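ABC transporter substrate-binding protein-branched chain amino acid transport (PDB 4GNR) binds isoleucine and probably delivers branched-chain amino acids to an ABC importer as its substrate-binding protein. Local coordinates at residues V213-G227 / Q239-I251. Sequence-based numbering, arbitrary orientation. Where two conformers were deposited one is given.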
ATOM      1  N   VAL A 213      14.767  -1.452  12.290  1.00  8.88           N
ATOM      2  CA  VAL A 213      15.437  -2.726  12.004  1.00  9.72           C
ATOM      3  C   VAL A 213      16.963  -2.549  12.088  1.00  9.49           C
ATOM      4  O   VAL A 213      17.672  -3.343  12.695  1.00 10.77           O
ATOM      5  CB  VAL A 213      15.026  -3.247  10.619  1.00  9.84           C
ATOM      6  CG1 VAL A 213      15.920  -4.409  10.209  1.00 10.90           C
ATOM      7  CG2 VAL A 213      13.551  -3.664  10.664  1.00 10.54           C
ATOM      8  N   ASN A 214      17.421  -1.464  11.487  0.50  9.57           N
ATOM      9  CA  ASN A 214      18.831  -1.132  11.460  0.50  9.90           C
ATOM     10  C   ASN A 214      19.454  -1.053  12.852  0.50  9.78           C
ATOM     11  O   ASN A 214      20.530  -1.598  13.136  0.50 10.79           O
ATOM     12  CB  ASN A 214      19.000   0.224  10.804  0.50  9.72           C
ATOM     13  CG  ASN A 214      20.431   0.612  10.723  0.50 10.81           C
ATOM     14  OD1 ASN A 214      20.906   1.336  11.580  0.50 12.30           O
ATOM     15  ND2 ASN A 214      21.173  -0.007   9.820  0.50 11.79           N
ATOM     16  N   GLN A 215      18.783  -0.292  13.699  1.00  9.12           N
ATOM     17  CA  GLN A 215      19.228  -0.085  15.077  1.00  9.26           C
ATOM     18  C   GLN A 215      19.033  -1.308  15.977  1.00  9.41           C
ATOM     19  O   GLN A 215      19.870  -1.591  16.849  1.00 10.01           O
ATOM     20  CB  GLN A 215      18.583   1.164  15.650  1.00  9.18           C
ATOM     21  CG  GLN A 215      19.099   2.421  14.947  1.00  9.57           C
ATOM     22  CD  GLN A 215      18.402   3.708  15.341  1.00  9.67           C
ATOM     23  OE1 GLN A 215      18.115   3.943  16.511  1.00 10.33           O
ATOM     24  NE2 GLN A 215      18.170   4.579  14.344  1.00 10.37           N
ATOM     25  N   ALA A 216      17.945  -2.035  15.779  1.00  9.54           N
ATOM     26  CA  ALA A 216      17.675  -3.234  16.581  1.00  9.72           C
ATOM     27  C   ALA A 216      18.745  -4.279  16.325  1.00  9.51           C
ATOM     28  O   ALA A 216      19.373  -4.802  17.256  1.00 10.06           O
ATOM     29  CB  ALA A 216      16.274  -3.791  16.281  1.00 10.12           C
ATOM     30  N   ARG A 217      18.952  -4.581  15.058  1.00 10.04           N
ATOM     31  CA  ARG A 217      19.957  -5.573  14.674  1.00 10.79           C
ATOM     32  C   ARG A 217      21.346  -5.093  15.104  1.00 10.60           C
ATOM     33  O   ARG A 217      22.174  -5.878  15.573  1.00 11.69           O
ATOM     34  CB  ARG A 217      19.844  -5.796  13.172  1.00 11.60           C
ATOM     35  CG  ARG A 217      18.477  -6.346  12.719  1.00 12.55           C
ATOM     36  CD  ARG A 217      18.383  -7.836  12.924  1.00 13.90           C
ATOM     37  NE  ARG A 217      17.084  -8.397  12.473  1.00 12.47           N
ATOM     38  CZ  ARG A 217      16.034  -8.715  13.242  1.00 10.46           C
ATOM     39  NH1 ARG A 217      16.050  -8.515  14.546  1.00 11.20           N
ATOM     40  NH2 ARG A 217      14.975  -9.281  12.693  1.00  9.90           N
ATOM     41  N   GLY A 218      21.590  -3.788  14.977  1.00 10.38           N
ATOM     42  CA  GLY A 218      22.886  -3.217  15.367  1.00 11.03           C
ATOM     43  C   GLY A 218      23.199  -3.436  16.840  1.00 11.11           C
ATOM     44  O   GLY A 218      24.359  -3.602  17.223  1.00 12.22           O
ATOM     45  N   MET A 219      22.183  -3.407  17.687  1.00 11.63           N
ATOM     46  CA  MET A 219      22.419  -3.633  19.106  1.00 12.58           C
ATOM     47  C   MET A 219      22.228  -5.094  19.531  1.00 12.29           C
ATOM     48  O   MET A 219      22.164  -5.405  20.723  1.00 15.26           O
ATOM     49  CB  MET A 219      21.682  -2.675  20.019  1.00 14.19           C
ATOM     50  CG  MET A 219      20.220  -2.873  20.022  1.00 13.53           C
ATOM     51  SD  MET A 219      19.379  -1.868  21.293  1.00 15.80           S
ATOM     52  CE  MET A 219      19.710  -0.231  20.680  1.00 17.22           C
ATOM     53  N   GLY A 220      22.170  -6.001  18.567  1.00 12.24           N
ATOM     54  CA  GLY A 220      22.085  -7.422  18.909  1.00 12.68           C
ATOM     55  C   GLY A 220      20.753  -8.086  19.059  1.00 12.80           C
ATOM     56  O   GLY A 220      20.678  -9.193  19.586  1.00 15.24           O
ATOM     57  N   ILE A 221      19.702  -7.385  18.667  1.00 11.88           N
ATOM     58  CA  ILE A 221      18.355  -7.973  18.698  1.00 12.13           C
ATOM     59  C   ILE A 221      18.194  -8.674  17.352  1.00 11.57           C
ATOM     60  O   ILE A 221      18.172  -8.025  16.307  1.00 12.58           O
ATOM     61  CB  ILE A 221      17.290  -6.927  18.863  1.00 12.08           C
ATOM     62  CG1 ILE A 221      17.432  -6.236  20.219  1.00 13.02           C
ATOM     63  CG2 ILE A 221      15.899  -7.566  18.737  1.00 14.48           C
ATOM     64  CD1 ILE A 221      16.548  -5.014  20.371  1.00 15.17           C
ATOM     65  N   ASP A 222      18.081 -10.002  17.413  1.00 12.44           N
ATOM     66  CA  ASP A 222      17.974 -10.869  16.225  1.00 12.81           C
ATOM     67  C   ASP A 222      16.624 -11.496  15.953  1.00 11.22           C
ATOM     68  O   ASP A 222      16.399 -12.055  14.875  1.00 12.64           O
ATOM     69  CB  ASP A 222      19.005 -12.001  16.355  1.00 14.13           C
ATOM     70  CG  ASP A 222      20.400 -11.494  16.332  1.00 18.62           C
ATOM     71  OD1 ASP A 222      20.596 -10.417  15.739  1.00 22.38           O
ATOM     72  OD2 ASP A 222      21.289 -12.173  16.886  1.00 21.99           O
ATOM     73  N   LYS A 223      15.734 -11.423  16.925  1.00 11.08           N
ATOM     74  CA  LYS A 223      14.408 -12.026  16.810  1.00 10.42           C
ATOM     75  C   LYS A 223      13.602 -11.424  15.653  1.00 10.21           C
ATOM     76  O   LYS A 223      13.863 -10.310  15.189  1.00 10.63           O
ATOM     77  CB  LYS A 223      13.619 -11.888  18.117  1.00 11.01           C
ATOM     78  CG  LYS A 223      14.039 -12.831  19.259  1.00 13.58           C
ATOM     79  CD  LYS A 223      13.746 -14.329  18.957  1.00 13.64           C
ATOM     80  CE  LYS A 223      14.136 -15.259  20.065  1.00 17.20           C
ATOM     81  NZ  LYS A 223      13.828 -16.667  19.688  1.00 19.13           N
ATOM     82  N   PRO A 224      12.607 -12.180  15.164  1.00  9.86           N
ATOM     83  CA  PRO A 224      11.781 -11.680  14.064  1.00  9.45           C
ATOM     84  C   PRO A 224      11.190 -10.303  14.302  1.00  9.57           C
ATOM     85  O   PRO A 224      10.731 -10.002  15.404  1.00 10.46           O
ATOM     86  CB  PRO A 224      10.664 -12.729  13.993  1.00 10.21           C
ATOM     87  CG  PRO A 224      11.345 -14.013  14.409  1.00 10.14           C
ATOM     88  CD  PRO A 224      12.257 -13.564  15.540  1.00 10.32           C
ATOM     89  N   ILE A 225      11.241  -9.488  13.247  1.00  9.03           N
ATOM     90  CA  ILE A 225      10.605  -8.144  13.195  1.00  9.04           C
ATOM     91  C   ILE A 225       9.520  -8.313  12.116  1.00  8.83           C
ATOM     92  O   ILE A 225       9.836  -8.706  10.990  1.00  9.66           O
ATOM     93  CB  ILE A 225      11.568  -7.011  12.945  1.00  9.63           C
ATOM     94  CG1 ILE A 225      12.523  -6.912  14.150  1.00  9.93           C
ATOM     95  CG2 ILE A 225      10.799  -5.692  12.749  1.00 10.51           C
ATOM     96  CD1 ILE A 225      13.634  -5.909  13.948  1.00 11.19           C
ATOM     97  N   VAL A 226       8.267  -8.020  12.476  1.00  8.76           N
ATOM     98  CA  VAL A 226       7.118  -8.265  11.616  1.00  8.21           C
ATOM     99  C   VAL A 226       6.353  -6.982  11.364  1.00  7.57           C
ATOM    100  O   VAL A 226       6.038  -6.239  12.299  1.00  9.01           O
ATOM    101  CB  VAL A 226       6.195  -9.298  12.305  1.00  9.23           C
ATOM    102  CG1 VAL A 226       5.037  -9.713  11.384  1.00 10.25           C
ATOM    103  CG2 VAL A 226       6.974 -10.534  12.749  1.00 11.28           C
ATOM    104  N   GLY A 227       6.047  -6.740  10.100  1.00  7.24           N
ATOM    105  CA  GLY A 227       5.360  -5.528   9.712  1.00  7.79           C
ATOM    106  C   GLY A 227       4.161  -5.748   8.828  1.00  6.72           C
ATOM    107  O   GLY A 227       3.873  -6.840   8.338  1.00  7.00           O
ATOM    108  N   GLN A 239      17.053   1.540   4.024  1.00 10.85           N
ATOM    109  CA  GLN A 239      17.049   2.117   5.385  1.00 11.61           C
ATOM    110  C   GLN A 239      17.566   1.083   6.404  1.00 11.24           C
ATOM    111  O   GLN A 239      18.358   1.404   7.298  1.00 13.29           O
ATOM    112  CB  GLN A 239      15.659   2.653   5.761  1.00 11.62           C
ATOM    113  CG  GLN A 239      15.192   3.844   4.902  1.00 11.78           C
ATOM    114  CD  GLN A 239      16.056   5.058   5.075  1.00 13.90           C
ATOM    115  OE1 GLN A 239      16.360   5.446   6.196  1.00 16.39           O
ATOM    116  NE2 GLN A 239      16.422   5.695   3.973  1.00 17.76           N
ATOM    117  N   ALA A 240      17.138  -0.164   6.256  1.00 10.21           N
ATOM    118  CA  ALA A 240      17.581  -1.216   7.172  1.00 10.32           C
ATOM    119  C   ALA A 240      19.042  -1.640   6.983  1.00 10.42           C
ATOM    120  O   ALA A 240      19.753  -1.918   7.951  1.00 11.09           O
ATOM    121  CB  ALA A 240      16.714  -2.467   6.991  1.00  9.95           C
ATOM    122  N   THR A 241      19.428  -1.578   5.712  1.00 11.10           N
ATOM    123  CA  THR A 241      20.663  -2.057   5.085  1.00 11.31           C
ATOM    124  C   THR A 241      20.399  -3.557   4.869  1.00 11.16           C
ATOM    125  O   THR A 241      19.823  -4.263   5.708  1.00 12.02           O
ATOM    126  CB  THR A 241      21.972  -1.828   5.829  1.00 12.25           C
ATOM    127  OG1 THR A 241      22.086  -2.651   7.008  1.00 12.51           O
ATOM    128  CG2 THR A 241      22.157  -0.361   6.138  1.00 14.26           C
ATOM    129  N   ALA A 242      20.796  -4.034   3.702  1.00 12.73           N
ATOM    130  CA  ALA A 242      20.556  -5.449   3.341  1.00 14.19           C
ATOM    131  C   ALA A 242      21.080  -6.421   4.387  1.00 15.04           C
ATOM    132  O   ALA A 242      20.446  -7.397   4.734  1.00 16.27           O
ATOM    133  CB  ALA A 242      21.130  -5.773   1.978  1.00 15.23           C
ATOM    134  N   GLU A 243      22.209  -6.087   4.996  0.50 15.97           N
ATOM    135  CA  GLU A 243      22.804  -6.941   6.038  0.50 17.09           C
ATOM    136  C   GLU A 243      21.837  -7.237   7.198  0.50 16.35           C
ATOM    137  O   GLU A 243      21.559  -8.395   7.546  0.50 17.07           O
ATOM    138  CB  GLU A 243      24.056  -6.265   6.617  0.50 17.95           C
ATOM    139  CG  GLU A 243      24.744  -7.063   7.708  0.50 20.17           C
ATOM    140  CD  GLU A 243      25.906  -6.315   8.330  0.50 22.92           C
ATOM    141  OE1 GLU A 243      26.015  -5.085   8.126  0.50 24.31           O
ATOM    142  OE2 GLU A 243      26.700  -6.958   9.047  0.50 25.28           O
ATOM    143  N   LYS A 244      21.315  -6.166   7.780  0.50 14.19           N
ATOM    144  CA  LYS A 244      20.395  -6.258   8.924  0.50 13.28           C
ATOM    145  C   LYS A 244      18.971  -6.630   8.573  0.50 13.04           C
ATOM    146  O   LYS A 244      18.141  -6.915   9.456  0.50 12.99           O
ATOM    147  CB  LYS A 244      20.421  -4.953   9.688  0.50 12.23           C
ATOM    148  CG  LYS A 244      21.785  -4.736  10.316  0.50 11.80           C
ATOM    149  CD  LYS A 244      21.867  -3.411  11.016  0.50 12.12           C
ATOM    150  CE  LYS A 244      23.135  -3.241  11.834  0.50 12.32           C
ATOM    151  NZ  LYS A 244      24.407  -3.354  11.083  0.50 13.22           N
ATOM    152  N   ALA A 245      18.670  -6.613   7.280  1.00 12.64           N
ATOM    153  CA  ALA A 245      17.308  -6.970   6.866  1.00 12.10           C
ATOM    154  C   ALA A 245      17.131  -8.498   6.778  1.00 11.27           C
ATOM    155  O   ALA A 245      16.844  -9.076   5.718  1.00 11.66           O
ATOM    156  CB  ALA A 245      16.957  -6.259   5.568  1.00 12.02           C
ATOM    157  N   SER A 246      17.298  -9.118   7.945  1.00 11.85           N
ATOM    158  CA  SER A 246      17.167 -10.565   8.110  1.00 12.21           C
ATOM    159  C   SER A 246      16.184 -10.847   9.224  1.00 10.74           C
ATOM    160  O   SER A 246      15.989 -10.036  10.121  1.00 10.99           O
ATOM    161  CB  SER A 246      18.508 -11.244   8.351  1.00 13.23           C
ATOM    162  OG  SER A 246      19.313 -11.094   7.190  1.00 15.19           O
ATOM    163  N   ASN A 247      15.536 -11.990   9.127  1.00 10.47           N
ATOM    164  CA  ASN A 247      14.499 -12.401  10.073  1.00  9.89           C
ATOM    165  C   ASN A 247      13.379 -11.319  10.093  1.00  9.06           C
ATOM    166  O   ASN A 247      12.869 -10.924  11.136  1.00  9.98           O
ATOM    167  CB  ASN A 247      15.097 -12.656  11.442  1.00 10.67           C
ATOM    168  CG  ASN A 247      14.497 -13.864  12.130  1.00 11.80           C
ATOM    169  OD1 ASN A 247      13.775 -14.650  11.507  1.00 14.09           O
ATOM    170  ND2 ASN A 247      14.856 -14.070  13.394  1.00 13.95           N
ATOM    171  N   ILE A 248      13.040 -10.860   8.892  1.00  8.63           N
ATOM    172  CA  ILE A 248      11.993  -9.865   8.657  1.00  8.44           C
ATOM    173  C   ILE A 248      10.807 -10.560   7.971  1.00  8.13           C
ATOM    174  O   ILE A 248      10.990 -11.363   7.060  1.00  9.53           O
ATOM    175  CB  ILE A 248      12.472  -8.693   7.759  1.00  9.07           C
ATOM    176  CG1 ILE A 248      13.765  -8.055   8.261  1.00 10.19           C
ATOM    177  CG2 ILE A 248      11.382  -7.658   7.571  1.00 11.60           C
ATOM    178  CD1 ILE A 248      13.727  -7.504   9.657  1.00 12.10           C
ATOM    179  N   TYR A 249       9.605 -10.246   8.432  1.00  8.21           N
ATOM    180  CA  TYR A 249       8.374 -10.802   7.871  1.00  7.81           C
ATOM    181  C   TYR A 249       7.410  -9.659   7.663  1.00  7.66           C
ATOM    182  O   TYR A 249       7.315  -8.793   8.532  1.00  8.91           O
ATOM    183  CB  TYR A 249       7.758 -11.824   8.828  1.00  8.77           C
ATOM    184  CG  TYR A 249       8.687 -12.983   9.105  1.00  9.18           C
ATOM    185  CD1 TYR A 249       9.674 -12.876  10.085  1.00 10.54           C
ATOM    186  CD2 TYR A 249       8.593 -14.162   8.390  1.00 10.37           C
ATOM    187  CE1 TYR A 249      10.568 -13.902  10.328  1.00 11.52           C
ATOM    188  CE2 TYR A 249       9.458 -15.217   8.634  1.00 12.51           C
ATOM    189  CZ  TYR A 249      10.446 -15.084   9.606  1.00 13.15           C
ATOM    190  OH  TYR A 249      11.329 -16.122   9.860  1.00 16.55           O
ATOM    191  N   PHE A 250       6.700  -9.628   6.543  1.00  6.91           N
ATOM    192  CA  PHE A 250       5.723  -8.545   6.345  1.00  7.14           C
ATOM    193  C   PHE A 250       4.655  -8.925   5.328  1.00  6.48           C
ATOM    194  O   PHE A 250       4.844  -9.771   4.451  1.00  6.86           O
ATOM    195  CB  PHE A 250       6.395  -7.210   5.926  1.00  6.97           C
ATOM    196  CG  PHE A 250       7.245  -7.308   4.684  1.00  7.18           C
ATOM    197  CD1 PHE A 250       8.590  -7.629   4.784  1.00  8.26           C
ATOM    198  CD2 PHE A 250       6.723  -7.057   3.420  1.00  7.80           C
ATOM    199  CE1 PHE A 250       9.382  -7.714   3.665  1.00  9.40           C
ATOM    200  CE2 PHE A 250       7.518  -7.146   2.294  1.00  8.52           C
ATOM    201  CZ  PHE A 250       8.851  -7.478   2.418  1.00  9.11           C
ATOM    202  N   ILE A 251       3.523  -8.241   5.448  1.00  6.64           N
ATOM    203  CA  ILE A 251       2.402  -8.454   4.564  1.00  7.07           C
ATOM    204  C   ILE A 251       2.595  -7.764   3.224  1.00  6.53           C
ATOM    205  O   ILE A 251       3.060  -6.620   3.153  1.00  7.15           O
ATOM    206  CB  ILE A 251       1.100  -7.912   5.206  1.00  7.76           C
ATOM    207  CG1 ILE A 251       0.805  -8.721   6.462  1.00 10.47           C
ATOM    208  CG2 ILE A 251      -0.065  -7.971   4.222  1.00  9.99           C
ATOM    209  CD1 ILE A 251      -0.444  -8.345   7.173  1.00 11.08           C
TER
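Val213 and Ile248 meet tip to tip, CG1 of the valine lying 3.8 Å from CD1 of the isoleucine; the same valine methyl also packs on Ala240 CB. CD1 of Ile248 further approaches Ile225 CB, so helices 206-218 and 234-240 meet both strands in one apolar cluster. Beside it, strands 225-227 and 248-251 run parallel (11° between axes), joined by four backbone hydrogen bonds: Ile225 N to Asn247 O, Tyr249 N to Ile225 O, Gly227 N to Tyr249 O and Ile251 N to Gly227 O. On the face carrying Val226, Tyr249 CE1 lies 3.8 Å from CB of Pro224, just before the strand.

Arg217 marks the polar edge. Its chain, bent at chi2 (-81°), grips Ser246 O side-on, through NE at 3.1 Å and NH2 at 2.9 Å. NH1 and NH2 together hold Lys223 O, and NH1 also reaches Ile221 O, which fixes the guanidinium's rotation. Asn247 ND2 donates almost straight (173°) to Asp222 O at 2.9 Å, in that carbonyl's plane.

The contact joins the beta-alpha-beta unit of strand 225-227, helix 234-240 and strand 248-252 to the preceding helix 206-218, within one lobe's mixed sheet: strand 199-201 flanks 225-227, and antiparallel strand 335-341 flanks 248-252.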